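Side-chain contacts in nitrate transport protein (Xanthomonas axonopodis pv. citri, PDB 3KSX), which probably captures alkanesulfonates in the periplasm and delivers them to an ABC importer, and is seen here holding the sulfonate buffer MOPS: residues Leu163-Pro167 / Ala168-Ala172; Arg148-Lys152 / Ser153-Met157; Phe136-Ser140 / Ser141-Leu145. All coordinates share one frame; numbering follows the deposited sequence.

Contact 1 of 3, residues Leu163-Pro167 / Ala168-Ala172; sequences LYLSP and ANARA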
ATOM      1  N   LEU A 163       3.600  10.479 -14.840  1.00 25.49           N
ATOM      2  CA  LEU A 163       3.138  11.645 -14.153  1.00 25.13           C
ATOM      3  C   LEU A 163       3.056  11.227 -12.665  1.00 25.87           C
ATOM      4  O   LEU A 163       2.146  10.483 -12.226  1.00 25.89           O
ATOM      5  CB  LEU A 163       1.793  12.138 -14.754  1.00 26.18           C
ATOM      6  CG  LEU A 163       1.724  12.240 -16.273  1.00 27.35           C
ATOM      7  CD1 LEU A 163       0.309  12.484 -16.759  1.00 27.18           C
ATOM      8  CD2 LEU A 163       2.681  13.292 -16.867  1.00 33.75           C
ATOM      9  N   TYR A 164       4.042  11.677 -11.897  1.00 26.24           N
ATOM     10  CA  TYR A 164       4.102  11.357 -10.500  1.00 26.37           C
ATOM     11  C   TYR A 164       3.074  12.132  -9.723  1.00 25.41           C
ATOM     12  O   TYR A 164       3.301  13.292  -9.460  1.00 29.38           O
ATOM     13  CB  TYR A 164       5.509  11.649  -9.982  1.00 26.64           C
ATOM     14  CG  TYR A 164       6.581  10.857 -10.658  1.00 26.65           C
ATOM     15  CD1 TYR A 164       6.514   9.476 -10.725  1.00 27.12           C
ATOM     16  CD2 TYR A 164       7.656  11.491 -11.267  1.00 33.98           C
ATOM     17  CE1 TYR A 164       7.534   8.736 -11.299  1.00 30.86           C
ATOM     18  CE2 TYR A 164       8.665  10.746 -11.888  1.00 34.94           C
ATOM     19  CZ  TYR A 164       8.594   9.392 -11.890  1.00 33.58           C
ATOM     20  OH  TYR A 164       9.577   8.702 -12.514  1.00 37.50           O
ATOM     21  N   LEU A 165       1.938  11.521  -9.379  1.00 24.53           N
ATOM     22  CA  LEU A 165       0.843  12.180  -8.725  1.00 23.27           C
ATOM     23  C   LEU A 165       0.282  11.336  -7.602  1.00 21.75           C
ATOM     24  O   LEU A 165       0.161  10.139  -7.770  1.00 19.84           O
ATOM     25  CB  LEU A 165      -0.259  12.423  -9.740  1.00 23.74           C
ATOM     26  CG  LEU A 165       0.096  13.433 -10.849  1.00 28.07           C
ATOM     27  CD1 LEU A 165      -0.984  13.379 -11.902  1.00 29.00           C
ATOM     28  CD2 LEU A 165       0.247  14.885 -10.283  1.00 31.23           C
ATOM     29  N   SER A 166      -0.023  11.984  -6.478  1.00 23.53           N
ATOM     30  CA  SER A 166      -0.810  11.335  -5.426  1.00 22.66           C
ATOM     31  C   SER A 166      -2.155  10.836  -5.886  1.00 21.93           C
ATOM     32  O   SER A 166      -2.699  11.285  -6.860  1.00 22.74           O
ATOM     33  CB  SER A 166      -0.993  12.306  -4.225  1.00 23.16           C
ATOM     34  OG  SER A 166      -1.892  13.322  -4.589  1.00 26.77           O
ATOM     35  N   PRO A 167      -2.764   9.893  -5.126  1.00 21.41           N
ATOM     36  CA  PRO A 167      -3.971   9.383  -5.683  1.00 21.41           C
ATOM     37  C   PRO A 167      -5.074  10.437  -5.994  1.00 23.00           C
ATOM     38  O   PRO A 167      -5.768  10.335  -6.999  1.00 22.28           O
ATOM     39  CB  PRO A 167      -4.440   8.377  -4.627  1.00 21.27           C
ATOM     40  CG  PRO A 167      -3.151   7.862  -3.975  1.00 19.76           C
ATOM     41  CD  PRO A 167      -2.200   9.078  -4.041  1.00 22.89           C
ATOM     42  N   ALA A 168      -5.246  11.433  -5.139  1.00 24.06           N
ATOM     43  CA  ALA A 168      -6.303  12.444  -5.373  1.00 26.19           C
ATOM     44  C   ALA A 168      -5.940  13.319  -6.548  1.00 25.50           C
ATOM     45  O   ALA A 168      -6.828  13.709  -7.330  1.00 26.59           O
ATOM     46  CB  ALA A 168      -6.531  13.340  -4.074  1.00 27.39           C
ATOM     47  N   ASN A 169      -4.659  13.648  -6.658  1.00 25.73           N
ATOM     48  CA  ASN A 169      -4.269  14.488  -7.789  1.00 25.41           C
ATOM     49  C   ASN A 169      -4.284  13.789  -9.115  1.00 24.35           C
ATOM     50  O   ASN A 169      -4.612  14.405 -10.155  1.00 22.80           O
ATOM     51  CB  ASN A 169      -2.931  15.137  -7.587  1.00 25.88           C
ATOM     52  CG  ASN A 169      -2.954  16.098  -6.445  1.00 30.12           C
ATOM     53  OD1 ASN A 169      -4.027  16.610  -6.068  1.00 31.91           O
ATOM     54  ND2 ASN A 169      -1.804  16.289  -5.832  1.00 33.17           N
ATOM     55  N   ALA A 170      -3.914  12.512  -9.084  1.00 22.39           N
ATOM     56  CA  ALA A 170      -4.055  11.664 -10.243  1.00 21.50           C
ATOM     57  C   ALA A 170      -5.523  11.479 -10.638  1.00 22.33           C
ATOM     58  O   ALA A 170      -5.840  11.473 -11.807  1.00 22.77           O
ATOM     59  CB  ALA A 170      -3.328  10.284 -10.043  1.00 20.70           C
ATOM     60  N   ARG A 171      -6.445  11.366  -9.669  1.00 23.56           N
ATOM     61  CA  ARG A 171      -7.856  11.158  -9.994  1.00 25.14           C
ATOM     62  C   ARG A 171      -8.317  12.394 -10.680  1.00 25.00           C
ATOM     63  O   ARG A 171      -9.091  12.312 -11.588  1.00 23.03           O
ATOM     64  CB  ARG A 171      -8.672  11.044  -8.713  1.00 24.16           C
ATOM     65  CG  ARG A 171     -10.174  11.192  -8.947  1.00 32.27           C
ATOM     66  CD  ARG A 171     -10.682   9.860  -9.367  1.00 35.63           C
ATOM     67  NE  ARG A 171     -12.066   9.904  -9.935  1.00 41.48           N
ATOM     68  CZ  ARG A 171     -12.365  10.205 -11.210  1.00 40.17           C
ATOM     69  NH1 ARG A 171     -11.415  10.557 -12.061  1.00 35.63           N
ATOM     70  NH2 ARG A 171     -13.624  10.154 -11.638  1.00 44.71           N
ATOM     71  N   ALA A 172      -7.795  13.547 -10.278  1.00 25.80           N
ATOM     72  CA  ALA A 172      -8.295  14.807 -10.883  1.00 26.57           C
ATOM     73  C   ALA A 172      -7.748  14.975 -12.276  1.00 27.51           C
ATOM     74  O   ALA A 172      -8.510  15.423 -13.178  1.00 26.34           O
ATOM     75  CB  ALA A 172      -8.025  15.992 -10.034  1.00 27.05           C
TER

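Contact 2 of 3, residues Arg148-Lys152 / Ser153-Met157; sequences RVLAK and SGLSM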
ATOM      1  N   ARG A 148       6.557  -4.110 -13.750  1.00 22.12           N
ATOM      2  CA  ARG A 148       6.516  -5.526 -13.991  1.00 22.95           C
ATOM      3  C   ARG A 148       5.547  -5.837 -15.155  1.00 24.36           C
ATOM      4  O   ARG A 148       5.824  -6.722 -15.971  1.00 24.60           O
ATOM      5  CB  ARG A 148       5.993  -6.284 -12.753  1.00 22.96           C
ATOM      6  CG  ARG A 148       6.873  -6.247 -11.420  1.00 23.25           C
ATOM      7  CD  ARG A 148       8.151  -7.069 -11.415  1.00 31.68           C
ATOM      8  NE  ARG A 148       7.896  -8.361 -12.057  1.00 33.97           N
ATOM      9  CZ  ARG A 148       7.272  -9.396 -11.480  1.00 34.28           C
ATOM     10  NH1 ARG A 148       6.844  -9.304 -10.213  1.00 33.53           N
ATOM     11  NH2 ARG A 148       7.032 -10.479 -12.200  1.00 29.58           N
ATOM     12  N   VAL A 149       4.455  -5.092 -15.272  1.00 23.27           N
ATOM     13  CA  VAL A 149       3.484  -5.324 -16.367  1.00 25.34           C
ATOM     14  C   VAL A 149       4.101  -4.915 -17.706  1.00 25.34           C
ATOM     15  O   VAL A 149       4.045  -5.676 -18.677  1.00 27.28           O
ATOM     16  CB  VAL A 149       2.150  -4.597 -16.059  1.00 25.69           C
ATOM     17  CG1 VAL A 149       1.225  -4.530 -17.245  1.00 28.17           C
ATOM     18  CG2 VAL A 149       1.419  -5.317 -14.970  1.00 24.99           C
ATOM     19  N   LEU A 150       4.681  -3.731 -17.753  1.00 22.80           N
ATOM     20  CA  LEU A 150       5.337  -3.209 -18.936  1.00 24.59           C
ATOM     21  C   LEU A 150       6.408  -4.198 -19.403  1.00 26.60           C
ATOM     22  O   LEU A 150       6.511  -4.540 -20.591  1.00 26.29           O
ATOM     23  CB  LEU A 150       5.940  -1.844 -18.650  1.00 22.95           C
ATOM     24  CG  LEU A 150       4.916  -0.675 -18.479  1.00 24.36           C
ATOM     25  CD1 LEU A 150       5.681   0.563 -18.149  1.00 23.13           C
ATOM     26  CD2 LEU A 150       4.126  -0.509 -19.759  1.00 28.56           C
ATOM     27  N   ALA A 151       7.176  -4.730 -18.450  1.00 28.06           N
ATOM     28  CA  ALA A 151       8.286  -5.604 -18.880  1.00 30.36           C
ATOM     29  C   ALA A 151       7.821  -6.889 -19.608  1.00 32.01           C
ATOM     30  O   ALA A 151       8.584  -7.457 -20.435  1.00 32.35           O
ATOM     31  CB  ALA A 151       9.161  -5.933 -17.729  1.00 29.27           C
ATOM     32  N   LYS A 152       6.633  -7.371 -19.277  1.00 33.49           N
ATOM     33  CA  LYS A 152       6.065  -8.510 -19.948  1.00 34.76           C
ATOM     34  C   LYS A 152       5.750  -8.249 -21.424  1.00 35.89           C
ATOM     35  O   LYS A 152       5.675  -9.209 -22.205  1.00 37.77           O
ATOM     36  CB  LYS A 152       4.842  -9.052 -19.192  1.00 35.64           C
ATOM     37  CG  LYS A 152       5.138  -9.827 -17.907  1.00 38.77           C
ATOM     38  CD  LYS A 152       3.833 -10.353 -17.326  1.00 45.79           C
ATOM     39  CE  LYS A 152       4.006 -11.540 -16.380  1.00 48.76           C
ATOM     40  NZ  LYS A 152       5.400 -12.098 -16.304  1.00 49.81           N
ATOM     41  N   SER A 153       5.566  -6.986 -21.821  1.00 34.23           N
ATOM     42  CA  SER A 153       5.308  -6.598 -23.207  1.00 33.75           C
ATOM     43  C   SER A 153       6.540  -5.946 -23.810  1.00 34.24           C
ATOM     44  O   SER A 153       6.489  -5.296 -24.867  1.00 33.58           O
ATOM     45  CB  SER A 153       4.123  -5.650 -23.265  1.00 34.14           C
ATOM     46  OG  SER A 153       2.975  -6.400 -22.911  1.00 33.13           O
ATOM     47  N   GLY A 154       7.675  -6.161 -23.152  1.00 33.55           N
ATOM     48  CA  GLY A 154       8.874  -5.555 -23.630  1.00 32.22           C
ATOM     49  C   GLY A 154       8.910  -4.044 -23.547  1.00 33.05           C
ATOM     50  O   GLY A 154       9.589  -3.395 -24.345  1.00 31.88           O
ATOM     51  N   LEU A 155       8.232  -3.452 -22.547  1.00 30.83           N
ATOM     52  CA  LEU A 155       8.335  -2.007 -22.378  1.00 30.31           C
ATOM     53  C   LEU A 155       9.072  -1.687 -21.087  1.00 30.19           C
ATOM     54  O   LEU A 155       8.977  -2.443 -20.149  1.00 30.36           O
ATOM     55  CB  LEU A 155       6.926  -1.372 -22.330  1.00 29.81           C
ATOM     56  CG  LEU A 155       6.174  -1.391 -23.661  1.00 30.61           C
ATOM     57  CD1 LEU A 155       4.690  -0.981 -23.467  1.00 25.78           C
ATOM     58  CD2 LEU A 155       6.840  -0.482 -24.644  1.00 30.41           C
ATOM     59  N   SER A 156       9.832  -0.612 -21.038  1.00 31.28           N
ATOM     60  CA  SER A 156      10.384  -0.280 -19.736  1.00 32.64           C
ATOM     61  C   SER A 156       9.792   1.035 -19.286  1.00 32.11           C
ATOM     62  O   SER A 156       9.032   1.692 -20.022  1.00 30.05           O
ATOM     63  CB  SER A 156      11.914  -0.164 -19.778  1.00 33.18           C
ATOM     64  OG  SER A 156      12.241   0.930 -20.608  1.00 36.18           O
ATOM     65  N   MET A 157      10.229   1.466 -18.102  1.00 32.65           N
ATOM     66  CA  MET A 157       9.818   2.729 -17.581  1.00 33.30           C
ATOM     67  C   MET A 157      10.283   3.853 -18.517  1.00 33.45           C
ATOM     68  O   MET A 157       9.656   4.918 -18.572  1.00 35.53           O
ATOM     69  CB  MET A 157      10.333   2.952 -16.136  1.00 32.95           C
ATOM     70  CG  MET A 157       9.761   1.897 -15.150  1.00 35.35           C
ATOM     71  SD  MET A 157       7.969   1.975 -14.999  1.00 36.75           S
ATOM     72  CE  MET A 157       7.804   3.706 -14.626  1.00 29.84           C
TER
HETATM   73  O   HOH W   1       2.228  -7.068 -20.308  1.00 41.73           O

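Contact 3 of 3, residues Phe136-Ser140 / Ser141-Leu145; sequences FQKGS and SAHNL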
ATOM      1  N   PHE A 136       0.958   7.875 -11.625  1.00 20.18           N
ATOM      2  CA  PHE A 136       1.041   6.937 -10.447  1.00 20.06           C
ATOM      3  C   PHE A 136       1.808   7.608  -9.348  1.00 20.87           C
ATOM      4  O   PHE A 136       2.556   8.559  -9.601  1.00 22.97           O
ATOM      5  CB  PHE A 136       1.750   5.565 -10.746  1.00 19.10           C
ATOM      6  CG  PHE A 136       3.139   5.701 -11.401  1.00 20.69           C
ATOM      7  CD1 PHE A 136       4.320   5.534 -10.608  1.00 20.84           C
ATOM      8  CD2 PHE A 136       3.287   5.974 -12.759  1.00 20.55           C
ATOM      9  CE1 PHE A 136       5.566   5.626 -11.179  1.00 21.63           C
ATOM     10  CE2 PHE A 136       4.585   6.073 -13.367  1.00 25.41           C
ATOM     11  CZ  PHE A 136       5.704   5.926 -12.533  1.00 20.16           C
ATOM     12  N   GLN A 137       1.672   7.083  -8.140  1.00 21.06           N
ATOM     13  CA  GLN A 137       2.494   7.603  -7.047  1.00 21.02           C
ATOM     14  C   GLN A 137       3.893   7.023  -7.128  1.00 21.88           C
ATOM     15  O   GLN A 137       4.081   5.818  -7.056  1.00 21.03           O
ATOM     16  CB  GLN A 137       1.791   7.231  -5.735  1.00 19.93           C
ATOM     17  CG  GLN A 137       2.649   7.483  -4.495  1.00 21.93           C
ATOM     18  CD  GLN A 137       2.743   8.950  -4.140  1.00 21.99           C
ATOM     19  OE1 GLN A 137       1.759   9.662  -4.090  1.00 24.11           O
ATOM     20  NE2 GLN A 137       3.955   9.385  -3.800  1.00 28.67           N
ATOM     21  N   LYS A 138       4.884   7.894  -7.268  1.00 20.73           N
ATOM     22  CA  LYS A 138       6.292   7.462  -7.337  1.00 22.38           C
ATOM     23  C   LYS A 138       6.654   6.674  -6.070  1.00 21.17           C
ATOM     24  O   LYS A 138       6.366   7.133  -4.957  1.00 23.04           O
ATOM     25  CB  LYS A 138       7.190   8.709  -7.422  1.00 21.92           C
ATOM     26  CG  LYS A 138       8.638   8.291  -7.613  1.00 24.39           C
ATOM     27  CD  LYS A 138       9.560   9.483  -7.450  1.00 32.30           C
ATOM     28  CE  LYS A 138      10.650   9.353  -8.481  1.00 40.67           C
ATOM     29  NZ  LYS A 138      11.606  10.518  -8.454  1.00 46.50           N
ATOM     30  N   GLY A 139       7.326   5.530  -6.235  1.00 22.24           N
ATOM     31  CA  GLY A 139       7.824   4.799  -5.080  1.00 21.75           C
ATOM     32  C   GLY A 139       6.665   4.063  -4.377  1.00 21.36           C
ATOM     33  O   GLY A 139       6.845   3.567  -3.281  1.00 20.84           O
ATOM     34  N   SER A 140       5.493   3.977  -5.014  1.00 22.58           N
ATOM     35  CA  SER A 140       4.328   3.190  -4.438  1.00 21.26           C
ATOM     36  C   SER A 140       4.253   1.780  -5.021  1.00 20.82           C
ATOM     37  O   SER A 140       4.951   1.423  -5.965  1.00 19.87           O
ATOM     38  CB  SER A 140       2.979   3.894  -4.721  1.00 19.56           C
ATOM     39  OG  SER A 140       2.600   3.707  -6.100  1.00 20.45           O
ATOM     40  N   SER A 141       3.468   0.887  -4.404  1.00 18.26           N
ATOM     41  CA  SER A 141       3.215  -0.404  -5.067  1.00 21.30           C
ATOM     42  C   SER A 141       2.811  -0.365  -6.551  1.00 21.33           C
ATOM     43  O   SER A 141       3.143  -1.283  -7.292  1.00 22.80           O
ATOM     44  CB  SER A 141       2.117  -1.205  -4.308  1.00 22.59           C
ATOM     45  OG  SER A 141       0.831  -0.512  -4.369  1.00 28.12           O
ATOM     46  N   ALA A 142       2.182   0.725  -7.007  1.00 19.90           N
ATOM     47  CA  ALA A 142       1.753   0.905  -8.433  1.00 20.83           C
ATOM     48  C   ALA A 142       2.937   1.150  -9.327  1.00 21.14           C
ATOM     49  O   ALA A 142       2.946   0.733 -10.455  1.00 21.98           O
ATOM     50  CB  ALA A 142       0.723   2.077  -8.530  1.00 20.71           C
ATOM     51  N   HIS A 143       4.008   1.734  -8.774  1.00 21.82           N
ATOM     52  CA  HIS A 143       5.270   1.912  -9.533  1.00 20.83           C
ATOM     53  C   HIS A 143       5.849   0.539  -9.871  1.00 22.61           C
ATOM     54  O   HIS A 143       6.174   0.296 -11.015  1.00 21.38           O
ATOM     55  CB  HIS A 143       6.257   2.680  -8.662  1.00 21.90           C
ATOM     56  CG  HIS A 143       7.347   3.367  -9.398  1.00 21.35           C
ATOM     57  ND1 HIS A 143       8.103   4.356  -8.811  1.00 23.91           N
ATOM     58  CD2 HIS A 143       7.864   3.177 -10.635  1.00 22.35           C
ATOM     59  CE1 HIS A 143       9.044   4.762  -9.666  1.00 23.60           C
ATOM     60  NE2 HIS A 143       8.925   4.050 -10.771  1.00 21.85           N
ATOM     61  N   ASN A 144       5.904  -0.361  -8.887  1.00 19.68           N
ATOM     62  CA  ASN A 144       6.348  -1.751  -9.162  1.00 22.25           C
ATOM     63  C   ASN A 144       5.361  -2.551 -10.086  1.00 20.35           C
ATOM     64  O   ASN A 144       5.786  -3.299 -11.015  1.00 19.28           O
ATOM     65  CB  ASN A 144       6.600  -2.533  -7.850  1.00 23.03           C
ATOM     66  CG  ASN A 144       7.006  -3.969  -8.120  1.00 24.42           C
ATOM     67  OD1 ASN A 144       8.057  -4.205  -8.733  1.00 24.28           O
ATOM     68  ND2 ASN A 144       6.196  -4.934  -7.663  1.00 24.28           N
ATOM     69  N   LEU A 145       4.037  -2.422  -9.855  1.00 21.40           N
ATOM     70  CA  LEU A 145       3.052  -3.037 -10.775  1.00 20.54           C
ATOM     71  C   LEU A 145       3.303  -2.596 -12.232  1.00 20.04           C
ATOM     72  O   LEU A 145       3.365  -3.449 -13.152  1.00 19.63           O
ATOM     73  CB  LEU A 145       1.623  -2.648 -10.410  1.00 22.52           C
ATOM     74  CG  LEU A 145       0.588  -3.111 -11.456  1.00 24.13           C
ATOM     75  CD1 LEU A 145       0.329  -4.562 -11.067  1.00 23.07           C
ATOM     76  CD2 LEU A 145      -0.693  -2.305 -11.386  1.00 29.13           C
TER

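Contact 1 of 3, residues Leu163-Pro167 / Ala168-Ala172
Ser166 and Asn169 meet where a strand gives way to a helix, Ser166 standing at the N-cap. The polar part gathers on this serine. Its OG, set between the backbone N and the carbonyl carbon (chi1 72°), turns towards the start of the helix and accepts from Asn169 N in a capping bond that is weak at 3.5 Å. Its carbonyl does firmer work: Ala170 N donates to Ser166 O at 2.8 Å, as the first i to i+4 bond of the helix. Arg171 N follows with a bond to Pro167 O at 2.9 Å. The amide of Asn169 folds back beside the cap, ND2 lying 3.2 Å from Ser166 OG at an angle too poor for a bond.

The apolar part belongs to Leu165. Its CB lies 3.8 Å from Ala170 CB, while one branch, CD1, rests against Ala170 CA and the other, CD2, passes CB of Asn169, the leucine and asparagine side chains crossing at about a right angle. Leu165, just before the cap, meets Ala170 in the positions of a hydrophobic staple.

Around this junction of strand 161-164 and helix 167-175, Pro167 and Ala170 pack on strand 181-185, and Arg171 reaches Trp188 and Leu192 of helix 188-194.

Contact 2 of 3, residues Arg148-Lys152 / Ser153-Met157
Leu150 O is gripped by two backbone donors as the helix ends. Ser153 N, at 2.9 Å, and Leu155 N, at 2.8 Å, approach from opposite faces of the carbonyl plane, each well out of it. The second bond, with that from Gly154 N to Ala151 O at 3.1 Å, defines a Schellman motif. Gly154 is its C' residue, and the positive phi of 66° reverses the chain there, a conformation glycine adopts readily.

The reversal brings Leu155 back against Leu150, the hydrophobic pair that often accompanies this motif. Leu150 CD2 touches Leu155 CD1 at 3.8 Å, and the CB atoms are equally close. The other branch of Leu150, CD1, faces Met157 SD at 4.1 Å; the methionine chain, bent at chi2 and chi3, comes across the leucine at about a right angle. On the polar side one water joins the last turn to its cap: it donates to Val149 O at 2.8 Å and also bonds Ser153 OG.

Where helix 141-152 passes into the loop before strand 161-164, the chain continues into Ser156, whose N binds Asp159 OD2. Met157 packs back on His143 and Leu147 of helix 141-152, while Val149 and Ser153 touch Val126 and Leu155 touches Lys130, both in loops.

Contact 3 of 3, residues Phe136-Ser140 / Ser141-Leu145
Phe136 CE1 sits over the centre of the His143 imidazole, 3.3 Å above its plane, in the tightly packed part of the contact. The two rings are oblique, their planes at 53°. The imidazole is held in its own plane as well: Gly139 N donates to His143 ND1 at 2.9 Å, nearly straight (169°), so this nitrogen acts as an acceptor and the ring's rotation is fixed. With chi1 at -159°, His143 CG lies anti to the backbone N, carrying the ring back towards the preceding turn.

That turn, type II from Gln137 to Ser140, leads into an N-cap. Ser140 OG donates to Gln137 O at 2.8 Å in the carbonyl plane, on a lone pair, and accepts from Ala142 N at 3.1 Å, joining turn to helix. Gln137 O also takes Ser140 N.

The exposed Lys138 makes the looser side, its CG only grazing His143 CE1 at 4.1 Å, while the lysine forms a cation-pi contact with Tyr164.

The start of this helix binds the ligand: Ser141 N donates to a MOPS oxygen, and Ser141 OG bonds Glu113. Turn and cap together join strand 133-136 to helix 141-152, with Ser140 and Ala142 packed on strand 181-185 and Asn144 on helix 281-296.

Overall arrangement
Contacts 3 and 2 hold the two ends of the same helix, 141-152: an N-cap facing the ligand and a Schellman motif at the periphery. Contact 1 is again an N-cap, of helix 167-175, and starts from the edge strand 161-164, which lies parallel to strand 133-136. Backbone pairing of Phe136 with Leu163 and Leu165 ties contacts 1 and 3 side by side. Contact 3 is the buried member and combines an aromatic pair with a serine hydroxyl that both donates and accepts; contacts 1 and 2 are partly buried and rely on backbone bonds and leucine packing. Contacts 1 and 2 do not touch, yet the methyl of Met157 reaches Phe136 and His143, linking contact 2 to contact 3.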